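PDB 3GO9: insulinase family protease from Yersinia pestis, which is predicted to act as a protease of the insulinase (M16) family, in which members typically hydrolyse peptide bonds. Local coordinates for residues I108-F113 with V323-A328; N166-W171 with G183-Q188. All blocks are in the same frame, centred on the assembly; numbering follows the deposited sequence. Where two conformers were deposited one is given.

Interaction 1 of 2, residues I108-F113 with V323-A328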
ATOM      1  N   ILE A 108      11.438   3.866  -5.659  1.00  9.08           N
ATOM      2  CA  ILE A 108      10.096   4.216  -6.045  1.00 10.02           C
ATOM      3  C   ILE A 108       9.849   5.593  -5.529  1.00  9.67           C
ATOM      4  O   ILE A 108      10.075   5.854  -4.327  1.00  9.39           O
ATOM      5  CB  ILE A 108       9.051   3.253  -5.375  1.00 10.25           C
ATOM      6  CG1 ILE A 108       9.249   1.825  -5.863  1.00  9.79           C
ATOM      7  CG2 ILE A 108       7.594   3.766  -5.608  1.00 11.37           C
ATOM      8  CD1 ILE A 108       8.533   0.791  -5.024  1.00 14.25           C
ATOM      9  N   THR A 109       9.418   6.511  -6.387  1.00  8.42           N
ATOM     10  CA  THR A 109       9.084   7.844  -5.906  1.00  9.44           C
ATOM     11  C   THR A 109       7.613   8.159  -6.098  1.00  9.83           C
ATOM     12  O   THR A 109       6.950   7.602  -6.982  1.00 11.45           O
ATOM     13  CB  THR A 109       9.927   8.930  -6.561  1.00 10.20           C
ATOM     14  OG1 THR A 109       9.499   9.175  -7.877  1.00 13.48           O
ATOM     15  CG2 THR A 109      11.421   8.554  -6.552  1.00 10.98           C
ATOM     16  N   SER A 110       7.078   9.020  -5.255  1.00  9.48           N
ATOM     17  CA  SER A 110       5.659   9.240  -5.254  1.00  8.62           C
ATOM     18  C   SER A 110       5.390  10.696  -4.883  1.00  8.85           C
ATOM     19  O   SER A 110       6.280  11.547  -4.994  1.00  8.72           O
ATOM     20  CB  SER A 110       5.013   8.203  -4.297  1.00 10.01           C
ATOM     21  OG  SER A 110       3.595   8.248  -4.325  1.00 10.52           O
ATOM     22  N   TYR A 111       4.153  11.000  -4.514  1.00  8.67           N
ATOM     23  CA  TYR A 111       3.761  12.345  -4.167  1.00  9.29           C
ATOM     24  C   TYR A 111       4.402  12.825  -2.890  1.00 10.65           C
ATOM     25  O   TYR A 111       4.794  13.948  -2.774  1.00  9.65           O
ATOM     26  CB  TYR A 111       2.209  12.340  -4.046  1.00  9.83           C
ATOM     27  CG  TYR A 111       1.539  12.083  -5.328  1.00  6.90           C
ATOM     28  CD1 TYR A 111       1.401  13.110  -6.285  1.00  9.36           C
ATOM     29  CD2 TYR A 111       1.082  10.815  -5.691  1.00  8.16           C
ATOM     30  CE1 TYR A 111       0.815  12.833  -7.537  1.00 10.31           C
ATOM     31  CE2 TYR A 111       0.487  10.571  -6.908  1.00  9.34           C
ATOM     32  CZ  TYR A 111       0.343  11.587  -7.830  1.00  9.22           C
ATOM     33  OH  TYR A 111      -0.240  11.324  -9.072  1.00 10.73           O
ATOM     34  N   ASP A 112       4.468  11.939  -1.879  1.00  9.65           N
ATOM     35  CA  ASP A 112       4.918  12.323  -0.550  1.00 10.34           C
ATOM     36  C   ASP A 112       6.006  11.466   0.043  1.00 10.92           C
ATOM     37  O   ASP A 112       6.368  11.666   1.194  1.00 11.21           O
ATOM     38  CB  ASP A 112       3.750  12.479   0.451  1.00 11.43           C
ATOM     39  CG  ASP A 112       3.032  11.220   0.775  1.00 16.13           C
ATOM     40  OD1 ASP A 112       3.435  10.157   0.282  1.00 18.84           O
ATOM     41  OD2 ASP A 112       2.000  11.330   1.512  1.00 19.31           O
ATOM     42  N   PHE A 113       6.583  10.598  -0.773  1.00  8.99           N
ATOM     43  CA  PHE A 113       7.704   9.791  -0.347  1.00  9.31           C
ATOM     44  C   PHE A 113       8.571   9.336  -1.496  1.00  8.46           C
ATOM     45  O   PHE A 113       8.156   9.290  -2.654  1.00  9.40           O
ATOM     46  CB  PHE A 113       7.263   8.560   0.500  1.00 10.37           C
ATOM     47  CG  PHE A 113       6.612   7.486  -0.284  1.00 10.01           C
ATOM     48  CD1 PHE A 113       7.361   6.443  -0.854  1.00 12.00           C
ATOM     49  CD2 PHE A 113       5.214   7.486  -0.473  1.00 11.46           C
ATOM     50  CE1 PHE A 113       6.740   5.434  -1.568  1.00 16.75           C
ATOM     51  CE2 PHE A 113       4.602   6.488  -1.256  1.00 11.88           C
ATOM     52  CZ  PHE A 113       5.334   5.467  -1.749  1.00 14.07           C
ATOM     53  N   VAL A 323      -6.521   1.024   1.590  1.00 19.77           N
ATOM     54  CA  VAL A 323      -6.509   2.279   2.350  1.00 20.15           C
ATOM     55  C   VAL A 323      -5.306   3.029   1.840  1.00 20.39           C
ATOM     56  O   VAL A 323      -4.179   2.537   1.922  1.00 21.82           O
ATOM     57  CB  VAL A 323      -6.384   2.042   3.864  1.00 19.23           C
ATOM     58  CG1 VAL A 323      -6.296   3.372   4.585  1.00 21.84           C
ATOM     59  CG2 VAL A 323      -7.520   1.253   4.345  1.00 21.20           C
ATOM     60  N   GLN A 324      -5.526   4.205   1.285  1.00 19.60           N
ATOM     61  CA  GLN A 324      -4.480   4.978   0.648  1.00 20.24           C
ATOM     62  C   GLN A 324      -4.959   6.388   0.652  1.00 19.09           C
ATOM     63  O   GLN A 324      -6.141   6.624   0.444  1.00 18.49           O
ATOM     64  CB  GLN A 324      -4.272   4.533  -0.810  1.00 21.32           C
ATOM     65  CG  GLN A 324      -3.633   3.226  -0.964  1.00 23.35           C
ATOM     66  CD  GLN A 324      -3.477   2.810  -2.422  1.00 26.98           C
ATOM     67  OE1 GLN A 324      -3.954   3.495  -3.358  1.00 26.99           O
ATOM     68  NE2 GLN A 324      -2.817   1.673  -2.626  1.00 27.14           N
ATOM     69  N   TYR A 325      -4.055   7.338   0.885  1.00 18.41           N
ATOM     70  CA  TYR A 325      -4.408   8.744   0.964  1.00 19.87           C
ATOM     71  C   TYR A 325      -5.556   9.055   1.916  1.00 20.23           C
ATOM     72  O   TYR A 325      -6.369   9.920   1.620  1.00 21.70           O
ATOM     73  CB  TYR A 325      -4.703   9.306  -0.448  1.00 21.17           C
ATOM     74  CG  TYR A 325      -3.632   8.927  -1.445  1.00 21.05           C
ATOM     75  CD1 TYR A 325      -2.430   9.593  -1.457  1.00 24.94           C
ATOM     76  CD2 TYR A 325      -3.794   7.831  -2.301  1.00 22.91           C
ATOM     77  CE1 TYR A 325      -1.420   9.219  -2.342  1.00 23.57           C
ATOM     78  CE2 TYR A 325      -2.800   7.446  -3.161  1.00 25.54           C
ATOM     79  CZ  TYR A 325      -1.624   8.172  -3.181  1.00 24.11           C
ATOM     80  OH  TYR A 325      -0.631   7.808  -4.036  1.00 31.23           O
ATOM     81  N   GLN A 326      -5.600   8.355   3.049  1.00 20.46           N
ATOM     82  CA  GLN A 326      -6.551   8.586   4.136  1.00 21.18           C
ATOM     83  C   GLN A 326      -7.984   8.245   3.699  1.00 19.37           C
ATOM     84  O   GLN A 326      -8.939   8.717   4.337  1.00 18.29           O
ATOM     85  CB  GLN A 326      -6.445  10.030   4.687  1.00 22.94           C
ATOM     86  CG  GLN A 326      -5.018  10.409   5.154  1.00 27.95           C
ATOM     87  CD  GLN A 326      -4.785  11.929   5.430  1.00 33.51           C
ATOM     88  OE1 GLN A 326      -3.711  12.308   5.907  1.00 38.47           O
ATOM     89  NE2 GLN A 326      -5.769  12.782   5.121  1.00 36.93           N
ATOM     90  N   ARG A 327      -8.127   7.489   2.594  1.00 17.70           N
ATOM     91  CA  ARG A 327      -9.459   7.000   2.148  1.00 18.58           C
ATOM     92  C   ARG A 327      -9.490   5.492   2.160  1.00 16.87           C
ATOM     93  O   ARG A 327      -8.502   4.862   1.849  1.00 16.93           O
ATOM     94  CB  ARG A 327      -9.810   7.406   0.713  1.00 19.39           C
ATOM     95  CG  ARG A 327      -9.394   8.755   0.266  1.00 22.57           C
ATOM     96  CD  ARG A 327     -10.336   9.812   0.581  1.00 20.51           C
ATOM     97  NE  ARG A 327     -11.759   9.534   0.307  1.00 19.47           N
ATOM     98  CZ  ARG A 327     -12.750  10.185   0.922  1.00 18.32           C
ATOM     99  NH1 ARG A 327     -12.477  11.146   1.806  1.00 19.87           N
ATOM    100  NH2 ARG A 327     -14.017   9.882   0.675  1.00 18.25           N
ATOM    101  N   ALA A 328     -10.638   4.918   2.482  1.00 15.73           N
ATOM    102  CA  ALA A 328     -10.847   3.461   2.364  1.00 15.62           C
ATOM    103  C   ALA A 328     -11.606   3.269   1.058  1.00 15.82           C
ATOM    104  O   ALA A 328     -12.639   3.933   0.864  1.00 16.21           O
ATOM    105  CB  ALA A 328     -11.664   2.912   3.534  1.00 16.72           C
TER
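S110, one of the two residues that Y325 approaches, donates its backbone N to F113 O at 2.8 Å, folding 108-113 back on itself where it follows strand 107-109. The fold brings the F113 ring over S110, whose CB sits 3.5 Å above one ring face, toward the rim. Across the gap the meeting point is the end of Y325: its OH lies 3.8 Å from Y111 CD2, and the two side chains cross at about a right angle, the hydroxyl coming obliquely to the Y111 ring. The Y325 backbone is held in a left-handed conformation (phi 51°) by the type I' turn Q324-R327, which joins strands 316-324 and 327-336. R327 N to Q324 O and Q324 N to R327 O, both 3.1 Å, close this hairpin tip. With chi1 at -48°, CG of Y325 stands beside the backbone N and opposite the carbonyl carbon, and the long side chain brings its hydroxyl end up to Y111. The polar ends nearby are engaged elsewhere: S110 OG with F163 O, Y111 OH with W172 NE1. S110 OG is 4.3 Å from Y325 OH, too far for a bond. Y325 OH, buried by this contact, has no polar partner anywhere in the model. The two family regions meet here, burying 92 Å² with both sides summed, through van der Waals packing without a directional bond.

Interaction 2 of 2, residues N166-W171 with G183-Q188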
ATOM      1  N   ASN A 166       1.391   3.220 -12.261  1.00 16.90           N
ATOM      2  CA  ASN A 166       1.093   3.809 -13.533  1.00 16.56           C
ATOM      3  C   ASN A 166       0.259   5.076 -13.323  1.00 15.66           C
ATOM      4  O   ASN A 166      -0.954   5.013 -13.093  1.00 14.84           O
ATOM      5  CB  ASN A 166       0.330   2.825 -14.450  1.00 18.28           C
ATOM      6  CG  ASN A 166      -0.019   3.447 -15.780  1.00 19.78           C
ATOM      7  OD1 ASN A 166       0.444   4.552 -16.137  1.00 25.41           O
ATOM      8  ND2 ASN A 166      -0.825   2.715 -16.575  1.00 26.25           N
ATOM      9  N   ILE A 167       0.953   6.202 -13.338  1.00 13.86           N
ATOM     10  CA  ILE A 167       0.298   7.516 -13.057  1.00 13.46           C
ATOM     11  C   ILE A 167      -0.609   7.886 -14.192  1.00 13.36           C
ATOM     12  O   ILE A 167      -1.520   8.689 -14.025  1.00 11.82           O
ATOM     13  CB  ILE A 167       1.404   8.567 -12.871  1.00 14.53           C
ATOM     14  CG1 ILE A 167       2.293   8.210 -11.654  1.00 13.07           C
ATOM     15  CG2 ILE A 167       0.851   9.935 -12.709  1.00 13.82           C
ATOM     16  CD1 ILE A 167       1.652   8.184 -10.278  1.00 10.91           C
ATOM     17  N   GLN A 168      -0.338   7.302 -15.367  1.00 14.33           N
ATOM     18  CA  GLN A 168      -1.042   7.622 -16.614  1.00 16.39           C
ATOM     19  C   GLN A 168      -2.391   6.881 -16.819  1.00 16.37           C
ATOM     20  O   GLN A 168      -3.095   7.123 -17.777  1.00 19.73           O
ATOM     21  CB  GLN A 168      -0.105   7.347 -17.824  1.00 17.26           C
ATOM     22  CG  GLN A 168       1.393   7.686 -17.632  1.00 21.15           C
ATOM     23  CD  GLN A 168       1.611   9.131 -17.299  1.00 22.55           C
ATOM     24  OE1 GLN A 168       0.813   9.966 -17.684  1.00 23.38           O
ATOM     25  NE2 GLN A 168       2.689   9.433 -16.557  1.00 22.42           N
ATOM     26  N   GLU A 169      -2.697   5.935 -15.963  1.00 17.08           N
ATOM     27  CA  GLU A 169      -3.974   5.207 -15.998  0.60 18.31           C
ATOM     28  C   GLU A 169      -5.137   6.206 -16.071  1.00 18.26           C
ATOM     29  O   GLU A 169      -5.217   7.064 -15.220  1.00 15.47           O
ATOM     30  CB  GLU A 169      -4.140   4.448 -14.690  0.60 19.76           C
ATOM     31  CG  GLU A 169      -4.034   2.978 -14.728  0.60 23.34           C
ATOM     32  CD  GLU A 169      -5.017   2.379 -13.753  0.60 25.26           C
ATOM     33  OE1 GLU A 169      -4.835   2.573 -12.527  0.60 27.96           O
ATOM     34  OE2 GLU A 169      -5.994   1.753 -14.223  0.60 29.37           O
ATOM     35  N   PRO A 170      -6.059   6.077 -17.065  1.00 18.86           N
ATOM     36  CA  PRO A 170      -7.224   6.986 -16.990  1.00 18.40           C
ATOM     37  C   PRO A 170      -8.026   6.957 -15.669  1.00 16.09           C
ATOM     38  O   PRO A 170      -8.527   8.008 -15.215  1.00 17.02           O
ATOM     39  CB  PRO A 170      -8.106   6.507 -18.143  1.00 19.04           C
ATOM     40  CG  PRO A 170      -7.084   6.031 -19.182  1.00 21.46           C
ATOM     41  CD  PRO A 170      -5.958   5.426 -18.391  1.00 19.85           C
ATOM     42  N   TRP A 171      -8.093   5.811 -15.027  1.00 15.27           N
ATOM     43  CA  TRP A 171      -8.659   5.742 -13.680  1.00 15.16           C
ATOM     44  C   TRP A 171      -7.955   6.696 -12.687  1.00 14.99           C
ATOM     45  O   TRP A 171      -8.590   7.398 -11.904  1.00 12.86           O
ATOM     46  CB  TRP A 171      -8.629   4.335 -13.116  1.00 15.16           C
ATOM     47  CG  TRP A 171      -8.809   4.278 -11.668  1.00 15.80           C
ATOM     48  CD1 TRP A 171      -7.851   3.978 -10.765  1.00 19.74           C
ATOM     49  CD2 TRP A 171      -9.990   4.618 -10.896  1.00 15.01           C
ATOM     50  NE1 TRP A 171      -8.338   4.085  -9.502  1.00 20.13           N
ATOM     51  CE2 TRP A 171      -9.651   4.454  -9.543  1.00 17.80           C
ATOM     52  CE3 TRP A 171     -11.276   5.042 -11.220  1.00 17.14           C
ATOM     53  CZ2 TRP A 171     -10.548   4.693  -8.506  1.00 18.57           C
ATOM     54  CZ3 TRP A 171     -12.208   5.271 -10.162  1.00 18.21           C
ATOM     55  CH2 TRP A 171     -11.816   5.094  -8.823  1.00 19.90           C
ATOM     56  N   GLY A 183      -0.837  18.200 -11.110  1.00 16.36           N
ATOM     57  CA  GLY A 183       0.360  18.884 -11.504  1.00 16.79           C
ATOM     58  C   GLY A 183       1.622  18.495 -10.754  1.00 17.14           C
ATOM     59  O   GLY A 183       2.704  19.056 -10.987  1.00 19.10           O
ATOM     60  N   HIS A 184       1.509  17.458  -9.934  1.00 14.19           N
ATOM     61  CA  HIS A 184       2.629  16.838  -9.252  1.00 13.97           C
ATOM     62  C   HIS A 184       2.840  15.380  -9.607  1.00 13.61           C
ATOM     63  O   HIS A 184       3.211  14.569  -8.734  1.00 15.22           O
ATOM     64  CB  HIS A 184       2.446  16.967  -7.752  1.00 13.19           C
ATOM     65  CG  HIS A 184       2.499  18.385  -7.278  1.00 14.29           C
ATOM     66  ND1 HIS A 184       3.687  19.077  -7.200  1.00 16.45           N
ATOM     67  CD2 HIS A 184       1.537  19.239  -6.876  1.00 20.71           C
ATOM     68  CE1 HIS A 184       3.454  20.307  -6.776  1.00 19.91           C
ATOM     69  NE2 HIS A 184       2.160  20.424  -6.556  1.00 17.21           N
ATOM     70  N   ASP A 185       2.630  14.996 -10.867  1.00 13.40           N
ATOM     71  CA  ASP A 185       2.984  13.638 -11.318  1.00 14.31           C
ATOM     72  C   ASP A 185       4.399  13.259 -10.888  1.00 14.64           C
ATOM     73  O   ASP A 185       5.376  13.969 -11.212  1.00 15.70           O
ATOM     74  CB  ASP A 185       2.976  13.515 -12.827  1.00 15.80           C
ATOM     75  CG  ASP A 185       1.655  13.580 -13.431  1.00 17.31           C
ATOM     76  OD1 ASP A 185       0.629  13.887 -12.752  1.00 19.24           O
ATOM     77  OD2 ASP A 185       1.669  13.291 -14.666  1.00 17.78           O
ATOM     78  N   PRO A 186       4.548  12.141 -10.174  1.00 13.46           N
ATOM     79  CA  PRO A 186       5.832  11.798  -9.526  1.00 14.66           C
ATOM     80  C   PRO A 186       6.919  11.273 -10.463  1.00 17.46           C
ATOM     81  O   PRO A 186       8.074  11.174 -10.040  1.00 18.72           O
ATOM     82  CB  PRO A 186       5.442  10.760  -8.468  1.00 15.58           C
ATOM     83  CG  PRO A 186       4.083  10.306  -8.820  1.00 15.46           C
ATOM     84  CD  PRO A 186       3.417  11.351  -9.677  1.00 13.86           C
ATOM     85  N   GLY A 187       6.570  10.912 -11.682  1.00 17.42           N
ATOM     86  CA  GLY A 187       7.597  10.366 -12.591  1.00 17.46           C
ATOM     87  C   GLY A 187       7.865  11.286 -13.773  1.00 18.59           C
ATOM     88  O   GLY A 187       8.376  10.780 -14.800  1.00 18.02           O
ATOM     89  N   GLN A 188       7.547  12.579 -13.643  1.00 18.67           N
ATOM     90  CA  GLN A 188       7.672  13.570 -14.766  1.00 20.03           C
ATOM     91  C   GLN A 188       9.144  13.736 -15.080  1.00 19.90           C
ATOM     92  O   GLN A 188       9.941  13.823 -14.186  1.00 18.16           O
ATOM     93  CB  GLN A 188       7.151  14.983 -14.397  1.00 20.98           C
ATOM     94  CG  GLN A 188       5.730  15.090 -13.905  1.00 24.29           C
ATOM     95  CD  GLN A 188       5.256  16.507 -13.379  1.00 25.56           C
ATOM     96  OE1 GLN A 188       4.834  17.328 -14.195  1.00 31.97           O
ATOM     97  NE2 GLN A 188       5.283  16.764 -12.016  1.00 21.53           N
TER
HETATM   98  O   HOH W   1       3.730  12.072 -15.719  1.00 32.38           O
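Two type I turns, N166-E169 and D185-Q188, face each other with I167 and D185 as the nearest backbone positions, their CA atoms 6.9 Å apart. The I167 side chain carries the apolar contact. Its chi1 of -62° puts CG1 beside the backbone N; CD1, at the end of that branch, meets the pyrrolidine ring of P186 end-on, 3.5 Å from P186 CG. The I167 and D185 side chains slide past each other in opposite directions, with the CG2 methyl of I167 3.8 Å from D185 CG. Polar atoms meet at the rim through one water, which donates to D185 OD2 at 2.6 Å and accepts from Q168 NE2 at 3.0 Å. R173 draws the same two side chains together a second time, through a salt bridge with D185 OD1 and a hydrogen bond to Q168 OE1; this positive charge would be expected to favour the ionised carboxylate. Each turn is also braced from within. Q188 NE2 returns to D185 O at 2.9 Å, and Q168 N donates to N166 OD1 at 3.0 Å, a bent bond (133°) that arrives above the carbonyl plane, 48° out of it. That last bond defines an Asx turn at N166, which leads to E169 at the N-cap of helix 170-175, the whole packed on the loop before helix 196-206.

Overall arrangement
From the N terminus, the chain first passes 108-113, which leaves strand 107-109 of the seven-strand sheet. After strand 160-162, in the same sheet, it reaches 166-171 and, 12 residues on, 183-188, so interaction 2 closes a short loop that carries the rest of helix 170-175. Only much later does the hairpin tip 323-328 of the five-strand sheet return to 108-113, so the loop of interaction 1 encloses that of interaction 2; the two do not cross. Their centres are 13 Å apart, and they touch: S110 CA lies 3.6 Å from P186 CB. Interaction 2 is local packing between the start of helix 170-175 and the loop that follows it, whereas interaction 1 joins the seven-strand sheet side to the hairpin of the five-strand sheet.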